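Local coordinates for 4'-phospho-dehydrooxetanocin synthase (Bacillus megaterium, PDB 5UL4), which catalyses the oxidative ring contraction of dAMP to an oxetane aldehyde in oxetanocin A biosynthesis, using cobalamin, a [4Fe-4S] cluster and S-adenosylmethionine, at residues Gly427-Phe432 with Gly466-Ile471; Ala398-Val403 with Ile431-Glu436. One frame throughout, in Å; residues are numbered along the deposited sequence. Where two conformers were deposited one is given.

Contact 1: Gly427-Phe432 with Gly466-Ile471. With SAM (S-adenosylmethionine), chain D; EDO (1,2-ethanediol), chain K; EDO (1,2-ethanediol), chain J.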
# COMPACT_ATOMS: atom_id res chain seq x y z
N GLY A 427 6.79 8.19 -16.80
CA GLY A 427 6.03 6.96 -16.68
C GLY A 427 4.90 6.90 -15.68
O GLY A 427 4.32 5.82 -15.48
N ALA A 428 4.56 8.03 -15.03
CA ALA A 428 3.41 8.05 -14.13
C ALA A 428 2.18 7.53 -14.87
O ALA A 428 1.84 8.03 -15.94
CB ALA A 428 3.15 9.47 -13.60
N ASP A 429 1.54 6.49 -14.31
CA ASP A 429 0.54 5.74 -15.05
C ASP A 429 -0.83 5.97 -14.41
O ASP A 429 -1.58 6.86 -14.85
CB ASP A 429 0.90 4.26 -15.10
CG ASP A 429 -0.12 3.45 -15.94
OD1 ASP A 429 -0.74 4.04 -16.84
OD2 ASP A 429 -0.34 2.27 -15.64
N ARG A 430 -1.21 5.18 -13.41
CA ARG A 430 -2.48 5.39 -12.74
C ARG A 430 -2.21 6.01 -11.39
O ARG A 430 -1.58 5.39 -10.52
CB ARG A 430 -3.28 4.11 -12.54
CG ARG A 430 -4.69 4.45 -12.04
CD ARG A 430 -5.76 3.54 -12.61
NE ARG A 430 -5.83 3.53 -14.07
CZ ARG A 430 -6.73 4.18 -14.79
NH1 ARG A 430 -7.65 4.92 -14.20
NH2 ARG A 430 -6.72 4.09 -16.12
N ILE A 431 -2.69 7.23 -11.20
CA ILE A 431 -2.43 8.00 -9.99
C ILE A 431 -3.74 8.10 -9.20
O ILE A 431 -4.82 8.27 -9.77
CB ILE A 431 -1.84 9.39 -10.33
CG1 ILE A 431 -0.32 9.33 -10.44
CG2 ILE A 431 -2.14 10.42 -9.23
CD1 ILE A 431 0.24 8.19 -11.29
N PHE A 432 -3.63 7.91 -7.88
CA PHE A 432 -4.76 7.94 -6.97
C PHE A 432 -4.75 9.30 -6.27
O PHE A 432 -3.75 9.67 -5.67
CB PHE A 432 -4.66 6.84 -5.91
CG PHE A 432 -5.76 6.89 -4.89
CD1 PHE A 432 -5.67 7.73 -3.77
CD2 PHE A 432 -6.91 6.13 -5.07
CE1 PHE A 432 -6.72 7.80 -2.86
CE2 PHE A 432 -7.97 6.19 -4.17
CZ PHE A 432 -7.87 7.04 -3.06
N GLY A 466 -2.16 13.49 -19.43
CA GLY A 466 -2.15 12.13 -19.93
C GLY A 466 -1.94 11.08 -18.86
O GLY A 466 -1.69 9.92 -19.18
N ILE A 467 -2.03 11.46 -17.61
CA ILE A 467 -1.94 10.52 -16.51
C ILE A 467 -3.34 10.00 -16.28
O ILE A 467 -4.32 10.75 -16.39
CB ILE A 467 -1.37 11.22 -15.25
CG1 ILE A 467 0.10 11.58 -15.49
CG2 ILE A 467 -1.54 10.32 -14.04
CD1 ILE A 467 0.70 12.60 -14.48
N ASN A 468 -3.46 8.71 -16.03
CA ASN A 468 -4.75 8.16 -15.71
C ASN A 468 -5.01 8.34 -14.22
O ASN A 468 -4.08 8.43 -13.40
CB ASN A 468 -4.81 6.69 -16.14
CG ASN A 468 -4.88 6.54 -17.66
OD1 ASN A 468 -5.20 7.49 -18.38
ND2 ASN A 468 -4.58 5.34 -18.16
N LEU A 469 -6.28 8.50 -13.90
CA LEU A 469 -6.70 8.86 -12.56
C LEU A 469 -7.65 7.85 -11.94
O LEU A 469 -8.48 7.24 -12.63
CB LEU A 469 -7.44 10.22 -12.55
CG LEU A 469 -6.55 11.40 -12.77
CD1 LEU A 469 -7.45 12.60 -13.08
CD2 LEU A 469 -5.81 11.60 -11.45
N ARG A 470 -7.52 7.72 -10.64
CA ARG A 470 -8.45 7.06 -9.74
C ARG A 470 -8.66 8.05 -8.59
O ARG A 470 -7.73 8.77 -8.24
CB ARG A 470 -7.83 5.74 -9.27
CG ARG A 470 -8.55 4.98 -8.19
CD ARG A 470 -8.07 3.53 -8.20
NE ARG A 470 -7.10 3.24 -7.15
CZ ARG A 470 -5.78 3.28 -7.30
NH1 ARG A 470 -5.25 3.62 -8.46
NH2 ARG A 470 -4.99 2.98 -6.28
N ILE A 471 -9.88 8.14 -8.05
CA ILE A 471 -10.10 9.03 -6.89
C ILE A 471 -10.80 8.27 -5.78
O ILE A 471 -11.69 7.45 -6.02
CB ILE A 471 -10.89 10.32 -7.25
CG1 ILE A 471 -12.33 10.02 -7.69
CG2 ILE A 471 -10.12 11.15 -8.29
CD1 ILE A 471 -13.26 11.26 -7.75
N SAM D . -3.35 8.93 2.11
CA SAM D . -3.60 8.51 0.74
C SAM D . -3.84 9.80 -0.01
O SAM D . -3.69 10.87 0.57
OXT SAM D . -4.17 9.83 -1.19
CB SAM D . -4.78 7.53 0.63
CG SAM D . -4.60 6.25 -0.20
SD SAM D . -5.80 4.95 0.24
CE SAM D . -6.60 4.44 -1.31
C5' SAM D . -7.07 5.93 1.06
C4' SAM D . -8.41 6.05 0.34
O4' SAM D . -9.31 5.09 0.85
C3' SAM D . -9.01 7.42 0.62
O3' SAM D . -8.87 8.27 -0.48
C2' SAM D . -10.47 7.15 0.93
O2' SAM D . -11.27 7.40 -0.20
C1' SAM D . -10.52 5.69 1.27
N9 SAM D . -10.63 5.60 2.73
C8 SAM D . -9.62 5.76 3.64
N7 SAM D . -10.12 5.62 4.89
C5 SAM D . -11.45 5.38 4.78
C6 SAM D . -12.43 5.16 5.72
N6 SAM D . -12.12 5.17 7.01
N1 SAM D . -13.72 4.94 5.31
C2 SAM D . -14.05 4.93 3.97
N3 SAM D . -13.06 5.15 3.03
C4 SAM D . -11.78 5.37 3.44
C1 EDO K . -9.40 10.61 -16.55
O1 EDO K . -9.87 10.83 -17.89
C2 EDO K . -8.07 9.86 -16.50
O2 EDO K . -8.27 8.52 -16.01
C1 EDO J . -11.66 3.50 -11.45
O1 EDO J . -11.02 2.41 -10.77
C2 EDO J . -10.86 3.86 -12.69
O2 EDO J . -9.73 4.63 -12.27
O HOH W 1 -0.47 6.96 -18.65
O HOH W 2 -2.89 4.17 -8.16
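Asn468 N donates to Asp429 O at 2.9 Å, Asn468 O accepts from Ile431 N, and Arg470 N closes on Ile431 O. This is the register of two parallel strands, the last pair in the sheet of the partial TIM barrel of the AdoMet radical domain. The Ile431 N to Asn468 O bond is nearly straight at nitrogen (172°). Between these bonds, CA-H...O contacts such as Phe432 CA to Arg470 O, 3.3 Å, fill in the pairing.

Arg430, Asn468, Phe432 and Arg470 share one face of the sheet. Arg430 has its CG anti to the backbone N (chi1 -171°) and then bends at chi2 and chi3, which folds its guanidinium over Asn468, with Asn468 CB 3.4 Å from Arg430 CZ. Arg470 reaches along the next pair instead: one guanidinium face lies over Phe432 CD2, its plane 56° from the ring, while Arg430 CG sits at its edge. Long aliphatic stems with flat, charged ends suit this partly exposed border.

Ile431 and Leu469 lie on the other, apolar face, toward helices 410-425 and 452-464; Ile467, just before the strand, adds its branched CG2 against Ile431 CB at 3.8 Å, and Trp420 touches both isoleucines. On the face shared with Arg470, Phe432 also meets S-adenosylmethionine: S-adenosylmethionine CE stands over one ring face, 3.4 Å from Phe432 CZ.

Contact 2: Ala398-Val403 with Ile431-Glu436. With SAM (S-adenosylmethionine), chain D.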
# COMPACT_ATOMS: atom_id res chain seq x y z
N ALA A 398 -1.49 10.89 -4.22
CA ALA A 398 -1.22 12.29 -3.89
C ALA A 398 -2.52 12.99 -3.54
O ALA A 398 -3.59 12.67 -4.07
CB ALA A 398 -0.58 13.05 -5.05
N ARG A 399 -2.41 14.02 -2.68
CA ARG A 399 -3.57 14.84 -2.37
C ARG A 399 -3.84 15.80 -3.52
O ARG A 399 -2.93 16.20 -4.24
CB ARG A 399 -3.33 15.69 -1.10
CG ARG A 399 -2.74 14.99 0.07
CD ARG A 399 -2.65 15.95 1.31
NE ARG A 399 -1.96 17.20 1.05
CZ ARG A 399 -0.64 17.38 1.16
NH1 ARG A 399 -0.13 18.58 0.90
NH2 ARG A 399 0.16 16.37 1.50
N ALA A 400 -5.10 16.21 -3.64
CA ALA A 400 -5.45 17.20 -4.66
C ALA A 400 -4.60 18.47 -4.53
O ALA A 400 -4.24 19.07 -5.54
CB ALA A 400 -6.93 17.55 -4.58
N ASP A 401 -4.26 18.89 -3.30
CA ASP A 401 -3.49 20.12 -3.17
C ASP A 401 -2.01 19.92 -3.44
O ASP A 401 -1.24 20.88 -3.37
CB ASP A 401 -3.70 20.79 -1.80
CG ASP A 401 -3.59 19.82 -0.64
OD1 ASP A 401 -4.45 18.90 -0.53
OD2 ASP A 401 -2.68 19.98 0.18
N SER A 402 -1.58 18.69 -3.72
CA SER A 402 -0.25 18.51 -4.28
C SER A 402 -0.23 18.81 -5.77
O SER A 402 0.85 18.82 -6.37
CB SER A 402 0.25 17.09 -4.00
OG SER A 402 -0.65 16.12 -4.53
N VAL A 403 -1.39 19.05 -6.36
CA VAL A 403 -1.52 19.45 -7.76
C VAL A 403 -1.79 20.95 -7.88
O VAL A 403 -1.11 21.64 -8.64
CB VAL A 403 -2.67 18.65 -8.42
CG1 VAL A 403 -2.70 18.89 -9.93
CG2 VAL A 403 -2.52 17.17 -8.10
N ILE A 431 -2.69 7.23 -11.20
CA ILE A 431 -2.43 8.00 -9.99
C ILE A 431 -3.74 8.10 -9.20
O ILE A 431 -4.82 8.27 -9.77
CB ILE A 431 -1.84 9.39 -10.33
CG1 ILE A 431 -0.32 9.33 -10.44
CG2 ILE A 431 -2.14 10.42 -9.23
CD1 ILE A 431 0.24 8.19 -11.29
N PHE A 432 -3.63 7.91 -7.88
CA PHE A 432 -4.76 7.94 -6.97
C PHE A 432 -4.75 9.30 -6.27
O PHE A 432 -3.75 9.67 -5.67
CB PHE A 432 -4.66 6.84 -5.91
CG PHE A 432 -5.76 6.89 -4.89
CD1 PHE A 432 -5.67 7.73 -3.77
CD2 PHE A 432 -6.91 6.13 -5.07
CE1 PHE A 432 -6.72 7.80 -2.86
CE2 PHE A 432 -7.97 6.19 -4.17
CZ PHE A 432 -7.87 7.04 -3.06
N ILE A 433 -5.86 10.02 -6.35
CA ILE A 433 -5.99 11.31 -5.66
C ILE A 433 -7.13 11.20 -4.67
O ILE A 433 -8.26 10.85 -5.04
CB ILE A 433 -6.22 12.47 -6.64
CG1 ILE A 433 -4.98 12.69 -7.50
CG2 ILE A 433 -6.56 13.76 -5.86
CD1 ILE A 433 -5.07 13.87 -8.42
N GLY A 434 -6.83 11.50 -3.40
CA GLY A 434 -7.84 11.45 -2.35
C GLY A 434 -8.81 12.61 -2.35
O GLY A 434 -8.80 13.43 -1.42
N VAL A 435 -9.66 12.69 -3.37
CA VAL A 435 -10.66 13.76 -3.45
C VAL A 435 -11.60 13.72 -2.25
O VAL A 435 -11.84 14.74 -1.58
CB VAL A 435 -11.42 13.66 -4.78
CG1 VAL A 435 -12.67 14.50 -4.79
CG2 VAL A 435 -10.52 14.06 -5.92
N GLU A 436 -12.15 12.53 -1.97
CA GLU A 436 -13.03 12.14 -0.85
C GLU A 436 -14.43 12.72 -0.91
O GLU A 436 -15.38 12.04 -0.48
CB GLU A 436 -12.44 12.50 0.52
CG GLU A 436 -10.97 12.34 0.69
CD GLU A 436 -10.45 10.90 0.52
OE1 GLU A 436 -11.16 9.98 0.06
OE2 GLU A 436 -9.27 10.72 0.88
N SAM D . -3.35 8.93 2.11
CA SAM D . -3.60 8.51 0.74
C SAM D . -3.84 9.80 -0.01
O SAM D . -3.69 10.87 0.57
OXT SAM D . -4.17 9.83 -1.19
CB SAM D . -4.78 7.53 0.63
CG SAM D . -4.60 6.25 -0.20
SD SAM D . -5.80 4.95 0.24
CE SAM D . -6.60 4.44 -1.31
C5' SAM D . -7.07 5.93 1.06
C4' SAM D . -8.41 6.05 0.34
O4' SAM D . -9.31 5.09 0.85
C3' SAM D . -9.01 7.42 0.62
O3' SAM D . -8.87 8.27 -0.48
C2' SAM D . -10.47 7.15 0.93
O2' SAM D . -11.27 7.40 -0.20
C1' SAM D . -10.52 5.69 1.27
N9 SAM D . -10.63 5.60 2.73
C8 SAM D . -9.62 5.76 3.64
N7 SAM D . -10.12 5.62 4.89
C5 SAM D . -11.45 5.38 4.78
C6 SAM D . -12.43 5.16 5.72
N6 SAM D . -12.12 5.17 7.01
N1 SAM D . -13.72 4.94 5.31
C2 SAM D . -14.05 4.93 3.97
N3 SAM D . -13.06 5.15 3.03
C4 SAM D . -11.78 5.37 3.44
O HOH W 3 -7.04 15.82 -1.50
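Ile433 spreads over the start of the turn that follows strand 393-398, its CG2 lying 3.6 Å from Ala400 N and 4.0 Å from Ala400 CB. The two segments meet near the C-terminal ends of neighbouring strands in the partial TIM barrel, the edge where radical SAM enzymes place their cofactors. CG2 is anti to the backbone N while CG1 lies beside it (chi1 -67°); the two branches therefore part, and CD1 goes on to Val403 CG2, the side chains crossing at about a right angle. Small Ala400 lets the turn come close, and branched Val403 adds apolar surface beside Trp420.

Ala398 N donates to Phe432 O at 2.9 Å, the oxygen pointing almost straight at it. Farther on, the chains diverge, and a water bridges them, accepting from Ala400 N and donating to Gly434 O. Gly434 is the centre of an inverse gamma turn, and its lack of a side chain matters: a CB there would run into the Glu436 carboxylate.

Two polar side chains reach the active-site groups. Arg399, which touches the iron-sulfur cluster, grips Asp401 side-on, Arg399 NE and NH1 both converging on Asp401 OD2 at 3.0 Å from one face of the carboxylate; this salt bridge probably steadies the guanidinium. Glu436, an S-adenosylmethionine-binding residue, is also salt-bridged to Lys448. Its two oxygens divide the ribose diol between them, Glu436 OE1 receiving O2' of S-adenosylmethionine at 2.6 Å and OE2 receiving O3' at 2.8 Å.

Overall arrangement
Along the chain, strand 393-398 comes first and runs into the turn 398-403; helix 410-425 then leads back to strand 431-436, so contact 2 closes a loop of 27 residues. From strand 431-436 the chain passes through helices 440-445 and 452-464 to strand 468-473, where contact 1 closes a loop of 33 residues. The two closures overlap along 427-436, their segments sharing Ile431 and Phe432, and neither encloses the other; they are successive beta-alpha-beta crossovers of a TIM-type barrel. Contact 1 joins strand 431-436 to strand 468-473 at one border of the sheet; contact 2 joins its first half to the end of strand 393-398 and the turn beside the cluster. Leu469 packs on Ile433 between them, and S-adenosylmethionine touches both.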